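Local structure of putative sporulation-specific glycosylase ydhD (Bacillus subtilis subsp. subtilis str. 168, 3CZ8) at residues 10-21 and 296-307; 53-63 and 108-116. The protein probably hydrolyses glycosidic bonds as a sporulation-specific family 18 glycosylase, of which this chain is the catalytic domain without its LysM repeats. The protein carries 1 engineered substitution. All coordinates share one frame; numbering follows the deposited sequence. Where two conformers were deposited one is given.

Interaction 1: 10-21 and 296-307; sequences TLSFYVLRNPDL and REYRLQAIGAWQ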
loop_
_atom_site.group_PDB
_atom_site.type_symbol
_atom_site.label_atom_id
_atom_site.label_comp_id
_atom_site.label_asym_id
_atom_site.label_seq_id
_atom_site.Cartn_x
_atom_site.Cartn_y
_atom_site.Cartn_z
ATOM N N THR A 10 2.892 5.766 4.549
ATOM C CA THR A 10 3.241 7.003 3.857
ATOM C C THR A 10 3.150 6.780 2.346
ATOM O O THR A 10 3.861 5.936 1.788
ATOM C CB THR A 10 4.657 7.495 4.237
ATOM O OG1 THR A 10 4.748 7.651 5.660
ATOM C CG2 THR A 10 4.974 8.830 3.559
ATOM N N LEU A 11 2.264 7.527 1.695
ATOM C CA LEU A 11 2.135 7.459 0.246
ATOM C C LEU A 11 3.141 8.387 -0.427
ATOM O O LEU A 11 3.324 9.531 -0.016
ATOM C CB LEU A 11 0.708 7.802 -0.203
ATOM C CG LEU A 11 0.367 7.631 -1.689
ATOM C CD1 LEU A 11 0.287 6.152 -2.077
ATOM C CD2 LEU A 11 -0.929 8.345 -2.034
ATOM N N SER A 12 3.798 7.871 -1.457
ATOM C CA SER A 12 4.638 8.695 -2.298
ATOM C C SER A 12 4.555 8.284 -3.765
ATOM O O SER A 12 4.334 7.113 -4.081
ATOM C CB SER A 12 6.084 8.700 -1.792
ATOM O OG SER A 12 6.722 7.464 -2.023
ATOM N N PHE A 13 4.712 9.271 -4.643
ATOM C CA PHE A 13 4.712 9.078 -6.089
ATOM C C PHE A 13 6.147 9.112 -6.619
ATOM O O PHE A 13 6.892 10.061 -6.364
ATOM C CB PHE A 13 3.864 10.171 -6.746
ATOM C CG PHE A 13 3.658 9.989 -8.225
ATOM C CD1 PHE A 13 4.410 10.726 -9.139
ATOM C CD2 PHE A 13 2.700 9.094 -8.705
ATOM C CE1 PHE A 13 4.216 10.578 -10.511
ATOM C CE2 PHE A 13 2.492 8.940 -10.077
ATOM C CZ PHE A 13 3.255 9.684 -10.979
ATOM N N TYR A 14 6.540 8.078 -7.351
ATOM C CA TYR A 14 7.930 7.976 -7.781
ATOM C C TYR A 14 8.087 7.775 -9.274
ATOM O O TYR A 14 7.213 7.216 -9.937
ATOM C CB TYR A 14 8.708 6.933 -6.949
ATOM C CG TYR A 14 8.555 5.492 -7.390
ATOM C CD1 TYR A 14 9.581 4.849 -8.076
ATOM C CD2 TYR A 14 7.398 4.766 -7.105
ATOM C CE1 TYR A 14 9.463 3.531 -8.472
ATOM C CE2 TYR A 14 7.267 3.433 -7.508
ATOM C CZ TYR A 14 8.303 2.828 -8.195
ATOM O OH TYR A 14 8.199 1.518 -8.603
ATOM N N VAL A 15 9.214 8.246 -9.796
ATOM C CA VAL A 15 9.432 8.326 -11.234
ATOM C C VAL A 15 10.323 7.185 -11.732
ATOM O O VAL A 15 11.412 6.959 -11.201
ATOM C CB VAL A 15 9.993 9.728 -11.612
ATOM C CG1 VAL A 15 10.409 9.794 -13.058
ATOM C CG2 VAL A 15 8.945 10.804 -11.331
ATOM N N LEU A 16 9.824 6.460 -12.735
ATOM C CA LEU A 16 10.538 5.349 -13.372
ATOM C C LEU A 16 10.908 5.763 -14.785
ATOM O O LEU A 16 10.089 5.642 -15.701
ATOM C CB LEU A 16 9.646 4.101 -13.434
ATOM C CG LEU A 16 9.255 3.457 -12.105
ATOM C CD1 LEU A 16 7.818 3.001 -12.135
ATOM C CD2 LEU A 16 10.193 2.306 -11.762
ATOM N N ARG A 17 12.135 6.259 -14.955
ATOM C CA ARG A 17 12.565 6.850 -16.222
ATOM C C ARG A 17 12.486 5.892 -17.415
ATOM O O ARG A 17 12.751 4.695 -17.277
ATOM C CB ARG A 17 13.980 7.438 -16.094
ATOM C CG ARG A 17 14.444 8.168 -17.351
ATOM C CD ARG A 17 15.863 8.660 -17.281
ATOM N NE ARG A 17 15.888 10.103 -17.073
ATOM C CZ ARG A 17 16.929 10.886 -17.333
ATOM N NH1 ARG A 17 18.057 10.368 -17.807
ATOM N NH2 ARG A 17 16.837 12.191 -17.114
ATOM N N ASN A 18 12.059 6.434 -18.558
ATOM C CA ASN A 18 12.247 5.828 -19.875
ATOM C C ASN A 18 13.706 5.374 -20.012
ATOM O O ASN A 18 14.613 6.213 -20.005
ATOM C CB ASN A 18 11.905 6.874 -20.948
ATOM C CG ASN A 18 11.888 6.316 -22.369
ATOM O OD1 ASN A 18 12.389 5.230 -22.648
ATOM N ND2 ASN A 18 11.305 7.080 -23.279
ATOM N N PRO A 19 13.935 4.043 -20.118
ATOM C CA PRO A 19 15.289 3.460 -20.153
ATOM C C PRO A 19 16.116 3.867 -21.379
ATOM O O PRO A 19 17.346 3.820 -21.337
ATOM C CB PRO A 19 15.022 1.950 -20.167
ATOM C CG PRO A 19 13.648 1.808 -20.711
ATOM C CD PRO A 19 12.895 3.000 -20.206
ATOM N N ASP A 20 15.432 4.278 -22.446
ATOM C CA ASP A 20 16.062 4.766 -23.671
ATOM C C ASP A 20 16.782 6.114 -23.520
ATOM O O ASP A 20 17.541 6.512 -24.405
ATOM C CB ASP A 20 15.015 4.855 -24.791
ATOM C CG ASP A 20 14.399 3.509 -25.127
ATOM O OD1 ASP A 20 13.443 3.473 -25.931
ATOM O OD2 ASP A 20 14.870 2.483 -24.592
ATOM N N LEU A 21 16.556 6.800 -22.402
ATOM C CA LEU A 21 17.076 8.151 -22.197
ATOM C C LEU A 21 18.354 8.237 -21.357
ATOM O O LEU A 21 19.019 9.278 -21.353
ATOM C CB LEU A 21 15.992 9.065 -21.600
ATOM C CG LEU A 21 14.690 9.314 -22.374
ATOM C CD1 LEU A 21 13.847 10.348 -21.641
ATOM C CD2 LEU A 21 14.928 9.749 -23.824
ATOM N N ARG A 296 7.793 4.849 -24.383
ATOM C CA ARG A 296 8.973 4.714 -25.234
ATOM C C ARG A 296 8.680 5.063 -26.692
ATOM O O ARG A 296 9.509 5.684 -27.354
ATOM C CB ARG A 296 9.555 3.302 -25.130
ATOM C CG ARG A 296 10.263 3.024 -23.814
ATOM C CD ARG A 296 10.671 1.565 -23.696
ATOM N NE ARG A 296 11.937 1.294 -24.371
ATOM C CZ ARG A 296 12.526 0.102 -24.424
ATOM N NH1 ARG A 296 11.966 -0.954 -23.846
ATOM N NH2 ARG A 296 13.680 -0.033 -25.062
ATOM N N GLU A 297 7.499 4.660 -27.170
ATOM C CA GLU A 297 7.008 4.973 -28.516
ATOM C C GLU A 297 6.947 6.485 -28.785
ATOM O O GLU A 297 7.299 6.941 -29.871
ATOM C CB GLU A 297 5.622 4.345 -28.733
ATOM C CG GLU A 297 5.041 4.517 -30.145
ATOM C CD GLU A 297 3.553 4.174 -30.249
ATOM O OE1 GLU A 297 2.893 4.696 -31.175
ATOM O OE2 GLU A 297 3.040 3.387 -29.424
ATOM N N TYR A 298 6.512 7.252 -27.790
ATOM C CA TYR A 298 6.341 8.689 -27.952
ATOM C C TYR A 298 7.493 9.511 -27.387
ATOM O O TYR A 298 7.366 10.737 -27.263
ATOM C CB TYR A 298 5.022 9.135 -27.326
ATOM C CG TYR A 298 3.814 8.828 -28.167
ATOM C CD1 TYR A 298 3.084 7.658 -27.983
ATOM C CD2 TYR A 298 3.389 9.719 -29.147
ATOM C CE1 TYR A 298 1.959 7.383 -28.759
ATOM C CE2 TYR A 298 2.267 9.458 -29.922
ATOM C CZ TYR A 298 1.558 8.293 -29.724
ATOM O OH TYR A 298 0.450 8.047 -30.501
ATOM N N ARG A 299 8.597 8.825 -27.062
ATOM C CA ARG A 299 9.804 9.447 -26.499
ATOM C C ARG A 299 9.521 10.313 -25.265
ATOM O O ARG A 299 10.115 11.384 -25.083
ATOM C CB ARG A 299 10.570 10.237 -27.571
ATOM C CG ARG A 299 11.554 9.414 -28.385
ATOM C CD ARG A 299 12.271 10.286 -29.410
ATOM N NE ARG A 299 13.715 10.063 -29.393
ATOM C CZ ARG A 299 14.571 10.747 -28.637
ATOM N NH1 ARG A 299 15.867 10.468 -28.685
ATOM N NH2 ARG A 299 14.139 11.713 -27.830
ATOM N N LEU A 300 8.615 9.840 -24.412
ATOM C CA LEU A 300 8.233 10.551 -23.191
ATOM C C LEU A 300 9.280 10.359 -22.095
ATOM O O LEU A 300 10.134 9.482 -22.202
ATOM C CB LEU A 300 6.857 10.073 -22.725
ATOM C CG LEU A 300 5.595 10.833 -23.153
ATOM C CD1 LEU A 300 5.707 11.633 -24.459
ATOM C CD2 LEU A 300 4.403 9.896 -23.181
ATOM N N GLN A 301 9.204 11.173 -21.042
ATOM C CA GLN A 301 10.209 11.168 -19.971
ATOM C C GLN A 301 10.219 9.912 -19.106
ATOM O O GLN A 301 11.284 9.340 -18.862
ATOM C CB GLN A 301 10.059 12.405 -19.078
ATOM C CG GLN A 301 10.996 12.470 -17.857
ATOM C CD GLN A 301 12.476 12.663 -18.216
ATOM O OE1 GLN A 301 13.355 12.186 -17.504
ATOM N NE2 GLN A 301 12.749 13.374 -19.307
ATOM N N ALA A 302 9.039 9.492 -18.648
ATOM C CA ALA A 302 8.940 8.448 -17.630
ATOM C C ALA A 302 7.545 7.874 -17.445
ATOM O O ALA A 302 6.547 8.447 -17.891
ATOM C CB ALA A 302 9.436 8.980 -16.292
ATOM N N ILE A 303 7.516 6.721 -16.778
ATOM C CA ILE A 303 6.331 6.170 -16.137
ATOM C C ILE A 303 6.400 6.632 -14.672
ATOM O O ILE A 303 7.483 6.683 -14.088
ATOM C CB ILE A 303 6.315 4.613 -16.286
ATOM C CG1 ILE A 303 5.772 4.198 -17.671
ATOM C CG2 ILE A 303 5.572 3.909 -15.146
ATOM C CD1 ILE A 303 4.260 4.207 -17.814
ATOM N N GLY A 304 5.263 7.025 -14.102
ATOM C CA GLY A 304 5.184 7.332 -12.669
ATOM C C GLY A 304 4.308 6.328 -11.937
ATOM O O GLY A 304 3.299 5.875 -12.477
ATOM N N ALA A 305 4.686 5.973 -10.709
ATOM C CA ALA A 305 3.958 4.950 -9.945
ATOM C C ALA A 305 3.958 5.210 -8.440
ATOM O O ALA A 305 4.518 6.204 -7.973
ATOM C CB ALA A 305 4.505 3.566 -10.249
ATOM N N TRP A 306 3.330 4.309 -7.686
ATOM C CA TRP A 306 3.079 4.537 -6.261
ATOM C C TRP A 306 3.797 3.553 -5.346
ATOM O O TRP A 306 3.946 2.378 -5.673
ATOM C CB TRP A 306 1.577 4.476 -5.983
ATOM C CG TRP A 306 0.770 5.401 -6.838
ATOM C CD1 TRP A 306 0.194 5.114 -8.050
ATOM C CD2 TRP A 306 0.443 6.764 -6.551
ATOM N NE1 TRP A 306 -0.470 6.217 -8.529
ATOM C CE2 TRP A 306 -0.331 7.245 -7.630
ATOM C CE3 TRP A 306 0.728 7.630 -5.483
ATOM C CZ2 TRP A 306 -0.827 8.551 -7.672
ATOM C CZ3 TRP A 306 0.240 8.927 -5.529
ATOM C CH2 TRP A 306 -0.533 9.376 -6.618
ATOM N N GLN A 307 4.232 4.048 -4.192
ATOM C CA GLN A 307 4.808 3.197 -3.154
ATOM C C GLN A 307 4.277 3.591 -1.778
ATOM O O GLN A 307 3.965 4.762 -1.528
ATOM C CB GLN A 307 6.342 3.233 -3.189
ATOM C CG GLN A 307 6.924 4.616 -3.398
ATOM C CD GLN A 307 8.443 4.658 -3.362
ATOM O OE1 GLN A 307 9.120 3.672 -3.657
ATOM N NE2 GLN A 307 8.985 5.818 -3.010
#

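Interaction 2: 53-63 and 108-116; sequences LNDAAAIETTW and STRGYGGVT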
loop_
_atom_site.group_PDB
_atom_site.type_symbol
_atom_site.label_atom_id
_atom_site.label_comp_id
_atom_site.label_asym_id
_atom_site.label_seq_id
_atom_site.Cartn_x
_atom_site.Cartn_y
_atom_site.Cartn_z
ATOM N N LEU A 53 4.837 17.802 8.641
ATOM C CA LEU A 53 5.037 16.363 8.548
ATOM C C LEU A 53 6.264 15.909 9.311
ATOM O O LEU A 53 7.180 16.694 9.562
ATOM C CB LEU A 53 5.185 15.921 7.090
ATOM C CG LEU A 53 4.040 16.001 6.084
ATOM C CD1 LEU A 53 4.549 15.433 4.781
ATOM C CD2 LEU A 53 2.810 15.242 6.551
ATOM N N ASN A 54 6.276 14.629 9.665
ATOM C CA ASN A 54 7.477 13.976 10.151
ATOM C C ASN A 54 8.255 13.466 8.948
ATOM O O ASN A 54 8.303 12.266 8.687
ATOM C CB ASN A 54 7.123 12.844 11.119
ATOM C CG ASN A 54 8.314 12.381 11.941
ATOM O OD1 ASN A 54 9.090 13.193 12.451
ATOM N ND2 ASN A 54 8.456 11.068 12.083
ATOM N N ASP A 55 8.858 14.400 8.214
ATOM C CA ASP A 55 9.454 14.102 6.913
ATOM C C ASP A 55 10.979 14.123 6.893
ATOM O O ASP A 55 11.593 13.657 5.931
ATOM C CB ASP A 55 8.878 15.022 5.822
ATOM C CG ASP A 55 9.044 16.517 6.131
ATOM O OD1 ASP A 55 8.601 17.329 5.292
ATOM O OD2 ASP A 55 9.608 16.893 7.184
ATOM N N ALA A 56 11.571 14.650 7.967
ATOM C CA ALA A 56 13.022 14.843 8.082
ATOM C C ALA A 56 13.843 13.589 7.793
ATOM O O ALA A 56 14.870 13.660 7.112
ATOM C CB ALA A 56 13.376 15.411 9.455
ATOM N N ALA A 57 13.378 12.450 8.296
ATOM C CA ALA A 57 14.033 11.167 8.051
ATOM C C ALA A 57 13.889 10.735 6.594
ATOM O O ALA A 57 14.845 10.249 5.994
ATOM C CB ALA A 57 13.482 10.094 8.994
ATOM N N ALA A 58 12.695 10.937 6.033
ATOM C CA ALA A 58 12.393 10.552 4.648
ATOM C C ALA A 58 13.141 11.396 3.605
ATOM O O ALA A 58 13.588 10.869 2.582
ATOM C CB ALA A 58 10.885 10.599 4.401
ATOM N N ILE A 59 13.277 12.694 3.879
ATOM C CA ILE A 59 14.034 13.614 3.023
ATOM C C ILE A 59 15.509 13.211 2.955
ATOM O O ILE A 59 16.070 13.080 1.858
ATOM C CB ILE A 59 13.890 15.087 3.497
ATOM C CG1 ILE A 59 12.435 15.541 3.385
ATOM C CG2 ILE A 59 14.783 16.029 2.681
ATOM C CD1 ILE A 59 12.101 16.765 4.229
ATOM N N GLU A 60 16.106 12.983 4.128
ATOM C CA GLU A 60 17.522 12.612 4.267
ATOM C C GLU A 60 17.846 11.285 3.576
ATOM O O GLU A 60 18.881 11.159 2.915
ATOM C CB GLU A 60 17.907 12.548 5.753
ATOM C CG GLU A 60 19.415 12.457 6.025
ATOM C CD GLU A 60 19.749 12.091 7.472
ATOM O OE1 GLU A 60 19.153 12.675 8.405
ATOM O OE2 GLU A 60 20.619 11.220 7.675
ATOM N N THR A 61 16.945 10.314 3.723
ATOM C CA THR A 61 17.091 8.990 3.115
ATOM C C THR A 61 17.021 9.061 1.588
ATOM O O THR A 61 17.809 8.409 0.900
ATOM C CB THR A 61 16.020 8.005 3.657
ATOM O OG1 THR A 61 15.992 8.069 5.089
ATOM C CG2 THR A 61 16.309 6.567 3.227
ATOM N N THR A 62 16.087 9.866 1.074
ATOM C CA THR A 62 15.901 10.036 -0.374
ATOM C C THR A 62 17.140 10.654 -1.031
ATOM O O THR A 62 17.622 10.146 -2.047
ATOM C CB THR A 62 14.630 10.875 -0.706
ATOM O OG1 THR A 62 13.512 10.384 0.044
ATOM C CG2 THR A 62 14.293 10.797 -2.187
ATOM N N TRP A 63 17.656 11.730 -0.434
ATOM C CA TRP A 63 18.876 12.390 -0.916
ATOM C C TRP A 63 20.064 11.437 -1.005
ATOM O O TRP A 63 20.764 11.411 -2.021
ATOM C CB TRP A 63 19.258 13.566 -0.014
ATOM C CG TRP A 63 18.507 14.853 -0.248
ATOM C CD1 TRP A 63 17.811 15.571 0.688
ATOM C CD2 TRP A 63 18.409 15.595 -1.475
ATOM N NE1 TRP A 63 17.277 16.704 0.118
ATOM C CE2 TRP A 63 17.636 16.749 -1.203
ATOM C CE3 TRP A 63 18.899 15.401 -2.777
ATOM C CZ2 TRP A 63 17.330 17.693 -2.185
ATOM C CZ3 TRP A 63 18.594 16.348 -3.754
ATOM C CH2 TRP A 63 17.820 17.476 -3.449
ATOM N N SER A 108 13.112 25.130 1.428
ATOM C CA SER A 108 14.419 25.605 1.873
ATOM C C SER A 108 14.737 25.163 3.300
ATOM O O SER A 108 15.847 24.704 3.571
ATOM C CB SER A 108 14.538 27.125 1.716
ATOM O OG SER A 108 13.376 27.788 2.184
ATOM N N THR A 109 13.759 25.297 4.200
ATOM C CA THR A 109 13.912 24.883 5.599
ATOM C C THR A 109 14.050 23.367 5.715
ATOM O O THR A 109 15.020 22.870 6.291
ATOM C CB THR A 109 12.725 25.355 6.464
ATOM O OG1 THR A 109 12.551 26.769 6.304
ATOM C CG2 THR A 109 12.951 25.039 7.943
ATOM N N ARG A 110 13.092 22.643 5.140
ATOM C CA ARG A 110 13.037 21.185 5.269
ATOM C C ARG A 110 14.027 20.446 4.372
ATOM O O ARG A 110 14.334 19.280 4.617
ATOM C CB ARG A 110 11.609 20.674 5.042
ATOM C CG ARG A 110 10.573 21.208 6.036
ATOM C CD ARG A 110 10.301 20.227 7.179
ATOM N NE ARG A 110 11.365 20.202 8.186
ATOM C CZ ARG A 110 12.294 19.252 8.288
ATOM N NH1 ARG A 110 13.214 19.328 9.241
ATOM N NH2 ARG A 110 12.312 18.230 7.439
ATOM N N GLY A 111 14.522 21.111 3.333
ATOM C CA GLY A 111 15.555 20.522 2.473
ATOM C C GLY A 111 15.061 19.664 1.318
ATOM O O GLY A 111 15.754 18.739 0.876
ATOM N N TYR A 112 13.868 19.974 0.817
ATOM C CA TYR A 112 13.344 19.309 -0.374
ATOM C C TYR A 112 14.067 19.808 -1.617
ATOM O O TYR A 112 14.601 20.913 -1.622
ATOM C CB TYR A 112 11.849 19.576 -0.516
ATOM C CG TYR A 112 10.955 18.753 0.387
ATOM C CD1 TYR A 112 10.710 17.405 0.115
ATOM C CD2 TYR A 112 10.326 19.329 1.490
ATOM C CE1 TYR A 112 9.874 16.647 0.924
ATOM C CE2 TYR A 112 9.486 18.578 2.310
ATOM C CZ TYR A 112 9.265 17.236 2.015
ATOM O OH TYR A 112 8.441 16.478 2.813
ATOM N N GLY A 113 14.094 18.988 -2.664
ATOM C CA GLY A 113 14.663 19.397 -3.947
ATOM C C GLY A 113 13.671 20.061 -4.891
ATOM O O GLY A 113 14.018 20.409 -6.020
ATOM N N GLY A 114 12.437 20.246 -4.427
ATOM C CA GLY A 114 11.378 20.813 -5.253
ATOM C C GLY A 114 9.995 20.451 -4.750
ATOM O O GLY A 114 9.845 19.990 -3.613
ATOM N N VAL A 115 8.981 20.687 -5.579
ATOM C CA VAL A 115 7.607 20.347 -5.211
ATOM C C VAL A 115 6.838 19.575 -6.270
ATOM O O VAL A 115 7.248 19.476 -7.432
ATOM C CB VAL A 115 6.740 21.582 -4.819
ATOM C CG1 VAL A 115 7.218 22.203 -3.530
ATOM C CG2 VAL A 115 6.690 22.597 -5.938
ATOM N N THR A 116 5.710 19.033 -5.829
ATOM C CA THR A 116 4.686 18.487 -6.703
ATOM C C THR A 116 3.391 19.150 -6.291
ATOM O O THR A 116 2.915 18.959 -5.174
ATOM C CB THR A 116 4.584 16.956 -6.604
ATOM O OG1 THR A 116 5.841 16.385 -6.975
ATOM C CG2 THR A 116 3.501 16.419 -7.539
#

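Interaction 1: 10-21 and 296-307
Leu16 N donates to Ile303 O at 2.7 Å, the shortest of the backbone bonds that pair antiparallel strands 10-17 and 302-307. Further bonds join Tyr14 with Ala305 and Ser12 with Gln307. On one face Phe13 and Trp306 form a T-shaped pair. The CD2 edge of Phe13 stands over the Trp306 ring, the Phe13 centroid 5.0 Å from that of the six-membered ring, planes at 69°. Phe13 CZ lies 3.5 Å from CA of Gly304, and Leu11 CD2 packs against Trp306 CZ3. On the other face Gln307 NE2 donates to Ser12 OG at 3.0 Å. Gln307 CG sits between its backbone N and carbonyl carbon (chi1 42°), which brings the amide across Tyr14, with OE1 above one ring face. Tyr14 OH bonds to Glu248 of the second subunit. Beyond the strands, Asn18 ND2 reaches Leu300 O at 2.9 Å, nearly straight at 170°. Asn18 OD1 takes Asp20 N in an Asx turn. Asp20 forms a salt bridge with Arg296, whose NE meets OD1 at 3.1 Å from above the carboxylate plane. Helix 285-297 ends here in a Schellman motif. Strand 10-17 lies between strands 35-42 and 302-310, and the latter also pairs in parallel with 217-220.

Interaction 2: 53-63 and 108-116
The Tyr112 ring carries Ile59 CD1 over one face, 3.6 Å above its plane and displaced toward the border, a CH-pi contact. At its edge the hydroxyl OH donates to Asp55 OD1 at 2.6 Å. The Trp63 indole works by its edge as well: NE1 donates to Gly111 O at 2.7 Å, with the oxygen almost exactly in the ring plane. The same ring rests near Gly113, CZ2 being 3.5 Å from Gly113 N. Ile59 CD1 also touches the edge of the Arg110 guanidinium, with NH2 at 3.5 Å. Asp55 divides its carboxylate between two partners. OD2 forms a salt bridge with Arg110 NH2 at 3.0 Å, while OD1 takes both Tyr112 OH and the hydroxyl of Tyr41. Arg110 bends at its second and third torsions (chi2 -97°, chi3 76°), folding its end back toward Asp55 and Ala56. Gly111 has positive phi (87°) where helix 93-110 gives way to the turn. Residues 111-113 then lead into strand 114-118. The contact thus joins helix 56-64 to the end of helix 93-110 and the turn that follows it. This is packing on the outside of a beta/alpha (TIM) barrel, the fold of family 18 glycosyl hydrolases.

Interactions 1 and 2 both belong to the barrel domain. In sequence, both segments of interaction 2 fall between those of interaction 1. Their centres are 20 Å apart, and their nearest atoms about 6 Å, so they do not touch. They share one sheet: strand 10-17 pairs with 35-42, then come 68-77 and 114-118. Interaction 1 joins the first and last strands and so closes the barrel. Its Trp306 side chain is about 7 Å from that of Glu120, the predicted proton donor, and the side chain of Leu11 is about 3 Å from a bound glycerol, probably from the crystallisation liquor. Interaction 2 lies away from that site, on the helical layer, although strand 114-118 leads directly to Glu120.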